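Local coordinates for flavoredoxin (Desulfovibrio vulgaris str. 'Miyazaki F', PDB 2D5M), which binds flavin mononucleotide and probably carries electrons as a member of the flavin reductase-like family, at residues A[103-108]-A[117-122]; A[121-126]-A[135-140]. All coordinates share one frame; numbering follows the deposited sequence.

Strand 116-126 serves both contacts, and Lys121 and Leu122 belong to each. Interaction 1 fastens the loop 103-108 to this strand through one buried carboxylate, Glu119, with most of the shared surface on it and Val106. Interaction 2 is antiparallel sheet pairing with strand 133-144, broken by a beta bulge and held by backbone hydrogen bonds and by aliphatic packing around Ile135; Lys121 and Glu137 form its more polar, outer end. Both contacts are partly buried. They meet at Glu119, whose backbone bonds to Met139 and Asp140 while its side chain reaches the loop, so its main chain serves the sheet and its carboxylate the connection outside it.

Interaction 1 (A[103-108]-A[117-122]); sequences GEHVDA and AIELKL
Glu119 pushes its carboxylate into the turn of segment 103-108, and three successive backbone N-H groups close on it. Glu104 N donates to Glu119 OE2 at 2.8 Å, and His105 N to Glu119 OE1 at 2.7 Å; both arrive on the syn side, somewhat out of the carboxylate plane. A weak third bond, more bent at 130°, runs from Val106 N to the same OE1 at 3.1 Å. With both oxygens gripped, the carboxylate cannot easily turn about its CG-CD bond. The chain reaches this far because it is extended beyond CG (chi2 -161°). Gly103 lies close in as well, its CA 3.4 Å from Glu119 OE1. In the fold, the loop joins strands 100-102 and 109-111, a small two-stranded antiparallel sheet, and this contact ties it to strand 116-126 of the large antiparallel sheet. Val106 supplies the aliphatic packing: CG2 rests 3.9 Å from Glu119 CB, while CG1 lies against the backbone at Leu120 O, 3.6 Å away. Toward solvent the contact thins out. The exposed His105 ring turns an edge to the carboxylate, the two planes 55° apart, with CD2 3.9 Å from Glu119 OE2. The extended side chain of exposed Glu104 also lies on this side; Lys142 makes salt bridges with both Glu104 OE1 and Glu119 OE2, which would be expected to offset the closeness of two like charges.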
loop_
_atom_site.group_PDB
_atom_site.type_symbol
_atom_site.label_atom_id
_atom_site.label_comp_id
_atom_site.label_asym_id
_atom_site.label_seq_id
_atom_site.Cartn_x
_atom_site.Cartn_y
_atom_site.Cartn_z
ATOM N N GLY A 103 -6.985 -19.576 -11.736
ATOM C CA GLY A 103 -8.020 -18.576 -11.680
ATOM C C GLY A 103 -9.275 -19.019 -12.393
ATOM O O GLY A 103 -9.218 -19.743 -13.378
ATOM N N GLU A 104 -10.402 -18.567 -11.856
ATOM C CA GLU A 104 -11.700 -18.854 -12.480
ATOM C C GLU A 104 -12.018 -17.867 -13.569
ATOM O O GLU A 104 -12.843 -18.194 -14.454
ATOM C CB GLU A 104 -12.784 -18.891 -11.382
ATOM C CG GLU A 104 -12.545 -20.091 -10.445
ATOM C CD GLU A 104 -13.578 -20.118 -9.321
ATOM O OE1 GLU A 104 -13.892 -18.977 -8.826
ATOM O OE2 GLU A 104 -14.125 -21.181 -8.931
ATOM N N HIS A 105 -11.461 -16.657 -13.501
ATOM C CA HIS A 105 -11.795 -15.563 -14.373
ATOM C C HIS A 105 -10.622 -15.112 -15.248
ATOM O O HIS A 105 -10.836 -14.430 -16.245
ATOM C CB HIS A 105 -12.305 -14.357 -13.562
ATOM C CG HIS A 105 -13.477 -14.696 -12.710
ATOM N ND1 HIS A 105 -14.767 -14.663 -13.146
ATOM C CD2 HIS A 105 -13.493 -15.137 -11.405
ATOM C CE1 HIS A 105 -15.518 -15.056 -12.116
ATOM N NE2 HIS A 105 -14.792 -15.352 -11.065
ATOM N N VAL A 106 -9.394 -15.422 -14.844
ATOM C CA VAL A 106 -8.178 -14.917 -15.540
ATOM C C VAL A 106 -7.189 -16.081 -15.664
ATOM O O VAL A 106 -7.228 -17.021 -14.874
ATOM C CB VAL A 106 -7.523 -13.699 -14.879
ATOM C CG1 VAL A 106 -8.563 -12.611 -14.545
ATOM C CG2 VAL A 106 -6.775 -14.087 -13.610
ATOM N N ASP A 107 -6.322 -15.889 -16.649
ATOM C CA ASP A 107 -5.308 -16.895 -17.023
ATOM C C ASP A 107 -4.054 -16.818 -16.160
ATOM O O ASP A 107 -2.962 -16.415 -16.625
ATOM C CB ASP A 107 -4.959 -16.706 -18.484
ATOM C CG ASP A 107 -4.089 -17.820 -19.021
ATOM O OD1 ASP A 107 -4.048 -18.915 -18.402
ATOM O OD2 ASP A 107 -3.476 -17.579 -20.091
ATOM N N ALA A 108 -4.182 -17.173 -14.878
ATOM C CA ALA A 108 -3.112 -17.107 -13.874
ATOM C C ALA A 108 -3.497 -17.961 -12.689
ATOM O O ALA A 108 -4.688 -18.057 -12.362
ATOM C CB ALA A 108 -2.846 -15.683 -13.428
ATOM N N ALA A 117 -7.299 -14.236 -2.251
ATOM C CA ALA A 117 -6.710 -14.202 -3.575
ATOM C C ALA A 117 -7.563 -13.252 -4.456
ATOM O O ALA A 117 -8.771 -13.194 -4.334
ATOM C CB ALA A 117 -6.639 -15.577 -4.181
ATOM N N ILE A 118 -6.872 -12.534 -5.309
ATOM C CA ILE A 118 -7.465 -11.558 -6.209
ATOM C C ILE A 118 -7.075 -11.935 -7.632
ATOM O O ILE A 118 -5.886 -12.205 -7.888
ATOM C CB ILE A 118 -6.938 -10.133 -5.856
ATOM C CG1 ILE A 118 -7.102 -9.811 -4.389
ATOM C CG2 ILE A 118 -7.618 -9.126 -6.766
ATOM C CD1 ILE A 118 -6.434 -8.515 -3.967
ATOM N N GLU A 119 -8.034 -11.987 -8.537
ATOM C CA GLU A 119 -7.805 -12.281 -9.935
ATOM C C GLU A 119 -7.813 -11.001 -10.747
ATOM O O GLU A 119 -8.799 -10.242 -10.660
ATOM C CB GLU A 119 -8.903 -13.236 -10.464
ATOM C CG GLU A 119 -8.942 -14.567 -9.755
ATOM C CD GLU A 119 -9.670 -15.646 -10.526
ATOM O OE1 GLU A 119 -9.624 -15.567 -11.799
ATOM O OE2 GLU A 119 -10.203 -16.567 -9.867
ATOM N N LEU A 120 -6.756 -10.762 -11.506
ATOM C CA LEU A 120 -6.617 -9.507 -12.248
ATOM C C LEU A 120 -6.338 -9.736 -13.736
ATOM O O LEU A 120 -5.592 -10.605 -14.164
ATOM C CB LEU A 120 -5.505 -8.620 -11.665
ATOM C CG LEU A 120 -5.690 -8.297 -10.179
ATOM C CD1 LEU A 120 -4.826 -9.206 -9.285
ATOM C CD2 LEU A 120 -5.401 -6.828 -9.860
ATOM N N LYS A 121 -6.975 -8.854 -14.530
ATOM C CA LYS A 121 -6.755 -8.729 -15.966
ATOM C C LYS A 121 -5.876 -7.540 -16.220
ATOM O O LYS A 121 -6.180 -6.421 -15.752
ATOM C CB LYS A 121 -8.083 -8.545 -16.696
ATOM C CG LYS A 121 -8.056 -8.252 -18.178
ATOM C CD LYS A 121 -9.422 -7.993 -18.798
ATOM C CE LYS A 121 -10.093 -6.738 -18.266
ATOM N NZ LYS A 121 -11.194 -6.145 -19.041
ATOM N N LEU A 122 -4.784 -7.658 -16.974
ATOM C CA LEU A 122 -3.938 -6.522 -17.269
ATOM C C LEU A 122 -4.697 -5.511 -18.142
ATOM O O LEU A 122 -5.184 -5.886 -19.223
ATOM C CB LEU A 122 -2.697 -6.991 -18.029
ATOM C CG LEU A 122 -1.652 -5.906 -18.276
ATOM C CD1 LEU A 122 -1.100 -5.356 -16.989
ATOM C CD2 LEU A 122 -0.537 -6.433 -19.209
#

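Interaction 2 (A[121-126]-A[135-140]); sequences KLIHQI and IGEIMD
A classic beta bulge interrupts the antiparallel hairpin of strands 116-126 and 133-144: Ile123 and His124 both face Ile135. Ile135 O takes a nearly straight bond from Ile123 N at 2.8 Å (175°) and a weak one from His124 N at 3.3 Å, while Ile135 N returns a bond to His124 O. Before the bulge, Lys121 and Glu137 form a hydrogen-bonded pair, with Glu137 N 2.8 Å from Lys121 O. Their side chains run alongside each other in the same direction, and a bend at chi3 (65°) in the lysine brings NZ to Glu137 OE1 at 3.3 Å, a weakly bonded salt bridge. Ile135 is the apolar centre. Its CG1 meets Ile126 CD1 at 3.6 Å and His124 CB at 3.7 Å, and its CG2 lies 4.0 Å from CD2 at the edge of the His124 ring. On the other side of the sheet, Leu122 CD1 curls back to 3.5 Å from Ile135 O. Strand 44-48 continues the sheet beyond 133-144, with Ile135 touching Ser45 and Ala47; helix 55-63 meets Leu122 through Ile60, and His131 of the second subunit packs on Ile126 and Ile135.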
loop_
_atom_site.group_PDB
_atom_site.type_symbol
_atom_site.label_atom_id
_atom_site.label_comp_id
_atom_site.label_asym_id
_atom_site.label_seq_id
_atom_site.Cartn_x
_atom_site.Cartn_y
_atom_site.Cartn_z
ATOM N N LYS A 121 -6.975 -8.854 -14.530
ATOM C CA LYS A 121 -6.755 -8.729 -15.966
ATOM C C LYS A 121 -5.876 -7.540 -16.220
ATOM O O LYS A 121 -6.180 -6.421 -15.752
ATOM C CB LYS A 121 -8.083 -8.545 -16.696
ATOM C CG LYS A 121 -8.056 -8.252 -18.178
ATOM C CD LYS A 121 -9.422 -7.993 -18.798
ATOM C CE LYS A 121 -10.093 -6.738 -18.266
ATOM N NZ LYS A 121 -11.194 -6.145 -19.041
ATOM N N LEU A 122 -4.784 -7.658 -16.974
ATOM C CA LEU A 122 -3.938 -6.522 -17.269
ATOM C C LEU A 122 -4.697 -5.511 -18.142
ATOM O O LEU A 122 -5.184 -5.886 -19.223
ATOM C CB LEU A 122 -2.697 -6.991 -18.029
ATOM C CG LEU A 122 -1.652 -5.906 -18.276
ATOM C CD1 LEU A 122 -1.100 -5.356 -16.989
ATOM C CD2 LEU A 122 -0.537 -6.433 -19.209
ATOM N N ILE A 123 -4.757 -4.264 -17.713
ATOM C CA ILE A 123 -5.437 -3.207 -18.461
ATOM C C ILE A 123 -4.484 -2.069 -18.847
ATOM O O ILE A 123 -4.795 -1.374 -19.834
ATOM C CB ILE A 123 -6.710 -2.703 -17.764
ATOM C CG1 ILE A 123 -6.448 -2.189 -16.349
ATOM C CG2 ILE A 123 -7.774 -3.781 -17.797
ATOM C CD1 ILE A 123 -7.592 -1.331 -15.826
ATOM N N HIS A 124 -3.372 -1.855 -18.172
ATOM C CA HIS A 124 -2.435 -0.834 -18.604
ATOM C C HIS A 124 -1.039 -1.286 -18.274
ATOM O O HIS A 124 -0.829 -1.966 -17.247
ATOM C CB HIS A 124 -2.643 0.536 -17.932
ATOM C CG HIS A 124 -4.023 1.130 -18.016
ATOM N ND1 HIS A 124 -4.535 1.652 -19.180
ATOM C CD2 HIS A 124 -4.983 1.302 -17.049
ATOM C CE1 HIS A 124 -5.765 2.117 -18.929
ATOM N NE2 HIS A 124 -6.060 1.919 -17.659
ATOM N N GLN A 125 -0.049 -0.959 -19.071
ATOM C CA GLN A 125 1.371 -1.159 -18.785
ATOM C C GLN A 125 1.979 0.206 -18.916
ATOM O O GLN A 125 2.101 0.760 -20.041
ATOM C CB GLN A 125 1.979 -2.229 -19.685
ATOM C CG GLN A 125 3.441 -2.542 -19.398
ATOM C CD GLN A 125 4.100 -3.581 -20.240
ATOM O OE1 GLN A 125 5.324 -3.608 -20.250
ATOM N NE2 GLN A 125 3.337 -4.450 -20.877
ATOM N N ILE A 126 2.340 0.820 -17.820
ATOM C CA ILE A 126 2.785 2.221 -17.769
ATOM C C ILE A 126 4.279 2.279 -17.667
ATOM O O ILE A 126 4.896 1.654 -16.796
ATOM C CB ILE A 126 2.132 2.946 -16.598
ATOM C CG1 ILE A 126 0.584 2.925 -16.750
ATOM C CG2 ILE A 126 2.601 4.359 -16.331
ATOM C CD1 ILE A 126 -0.192 3.308 -15.548
ATOM N N ILE A 135 -1.011 -2.315 -14.377
ATOM C CA ILE A 135 -2.311 -2.008 -13.772
ATOM C C ILE A 135 -3.219 -3.157 -14.102
ATOM O O ILE A 135 -3.493 -3.465 -15.293
ATOM C CB ILE A 135 -2.894 -0.708 -14.313
ATOM C CG1 ILE A 135 -1.897 0.454 -14.279
ATOM C CG2 ILE A 135 -4.176 -0.398 -13.570
ATOM C CD1 ILE A 135 -1.395 0.747 -12.916
ATOM N N GLY A 136 -3.689 -3.853 -13.069
ATOM C CA GLY A 136 -4.641 -4.930 -13.229
ATOM C C GLY A 136 -6.021 -4.525 -12.777
ATOM O O GLY A 136 -6.187 -3.916 -11.732
ATOM N N GLU A 137 -7.004 -4.879 -13.593
ATOM C CA GLU A 137 -8.407 -4.748 -13.214
ATOM C C GLU A 137 -8.761 -5.955 -12.355
ATOM O O GLU A 137 -8.552 -7.095 -12.746
ATOM C CB GLU A 137 -9.314 -4.702 -14.427
ATOM C CG GLU A 137 -10.775 -4.621 -14.075
ATOM C CD GLU A 137 -11.725 -4.430 -15.243
ATOM O OE1 GLU A 137 -11.246 -4.143 -16.375
ATOM O OE2 GLU A 137 -12.964 -4.580 -15.018
ATOM N N ILE A 138 -9.332 -5.713 -11.193
ATOM C CA ILE A 138 -9.800 -6.752 -10.302
ATOM C C ILE A 138 -11.082 -7.357 -10.853
ATOM O O ILE A 138 -12.100 -6.684 -10.989
ATOM C CB ILE A 138 -10.076 -6.180 -8.883
ATOM C CG1 ILE A 138 -8.802 -5.606 -8.273
ATOM C CG2 ILE A 138 -10.705 -7.215 -7.995
ATOM C CD1 ILE A 138 -9.012 -4.810 -6.971
ATOM N N MET A 139 -11.000 -8.648 -11.183
ATOM C CA MET A 139 -12.114 -9.403 -11.721
ATOM C C MET A 139 -12.850 -10.156 -10.643
ATOM O O MET A 139 -14.066 -10.441 -10.791
ATOM C CB MET A 139 -11.640 -10.344 -12.856
ATOM C CG MET A 139 -10.818 -9.674 -13.916
ATOM S SD MET A 139 -11.503 -8.156 -14.625
ATOM C CE MET A 139 -12.902 -8.830 -15.479
ATOM N N ASP A 140 -12.162 -10.548 -9.563
ATOM C CA ASP A 140 -12.764 -11.272 -8.453
ATOM C C ASP A 140 -11.831 -11.211 -7.289
ATOM O O ASP A 140 -10.614 -11.212 -7.428
ATOM C CB ASP A 140 -13.005 -12.751 -8.814
ATOM C CG ASP A 140 -13.943 -13.470 -7.879
ATOM O OD1 ASP A 140 -14.825 -12.822 -7.275
ATOM O OD2 ASP A 140 -13.848 -14.703 -7.747
#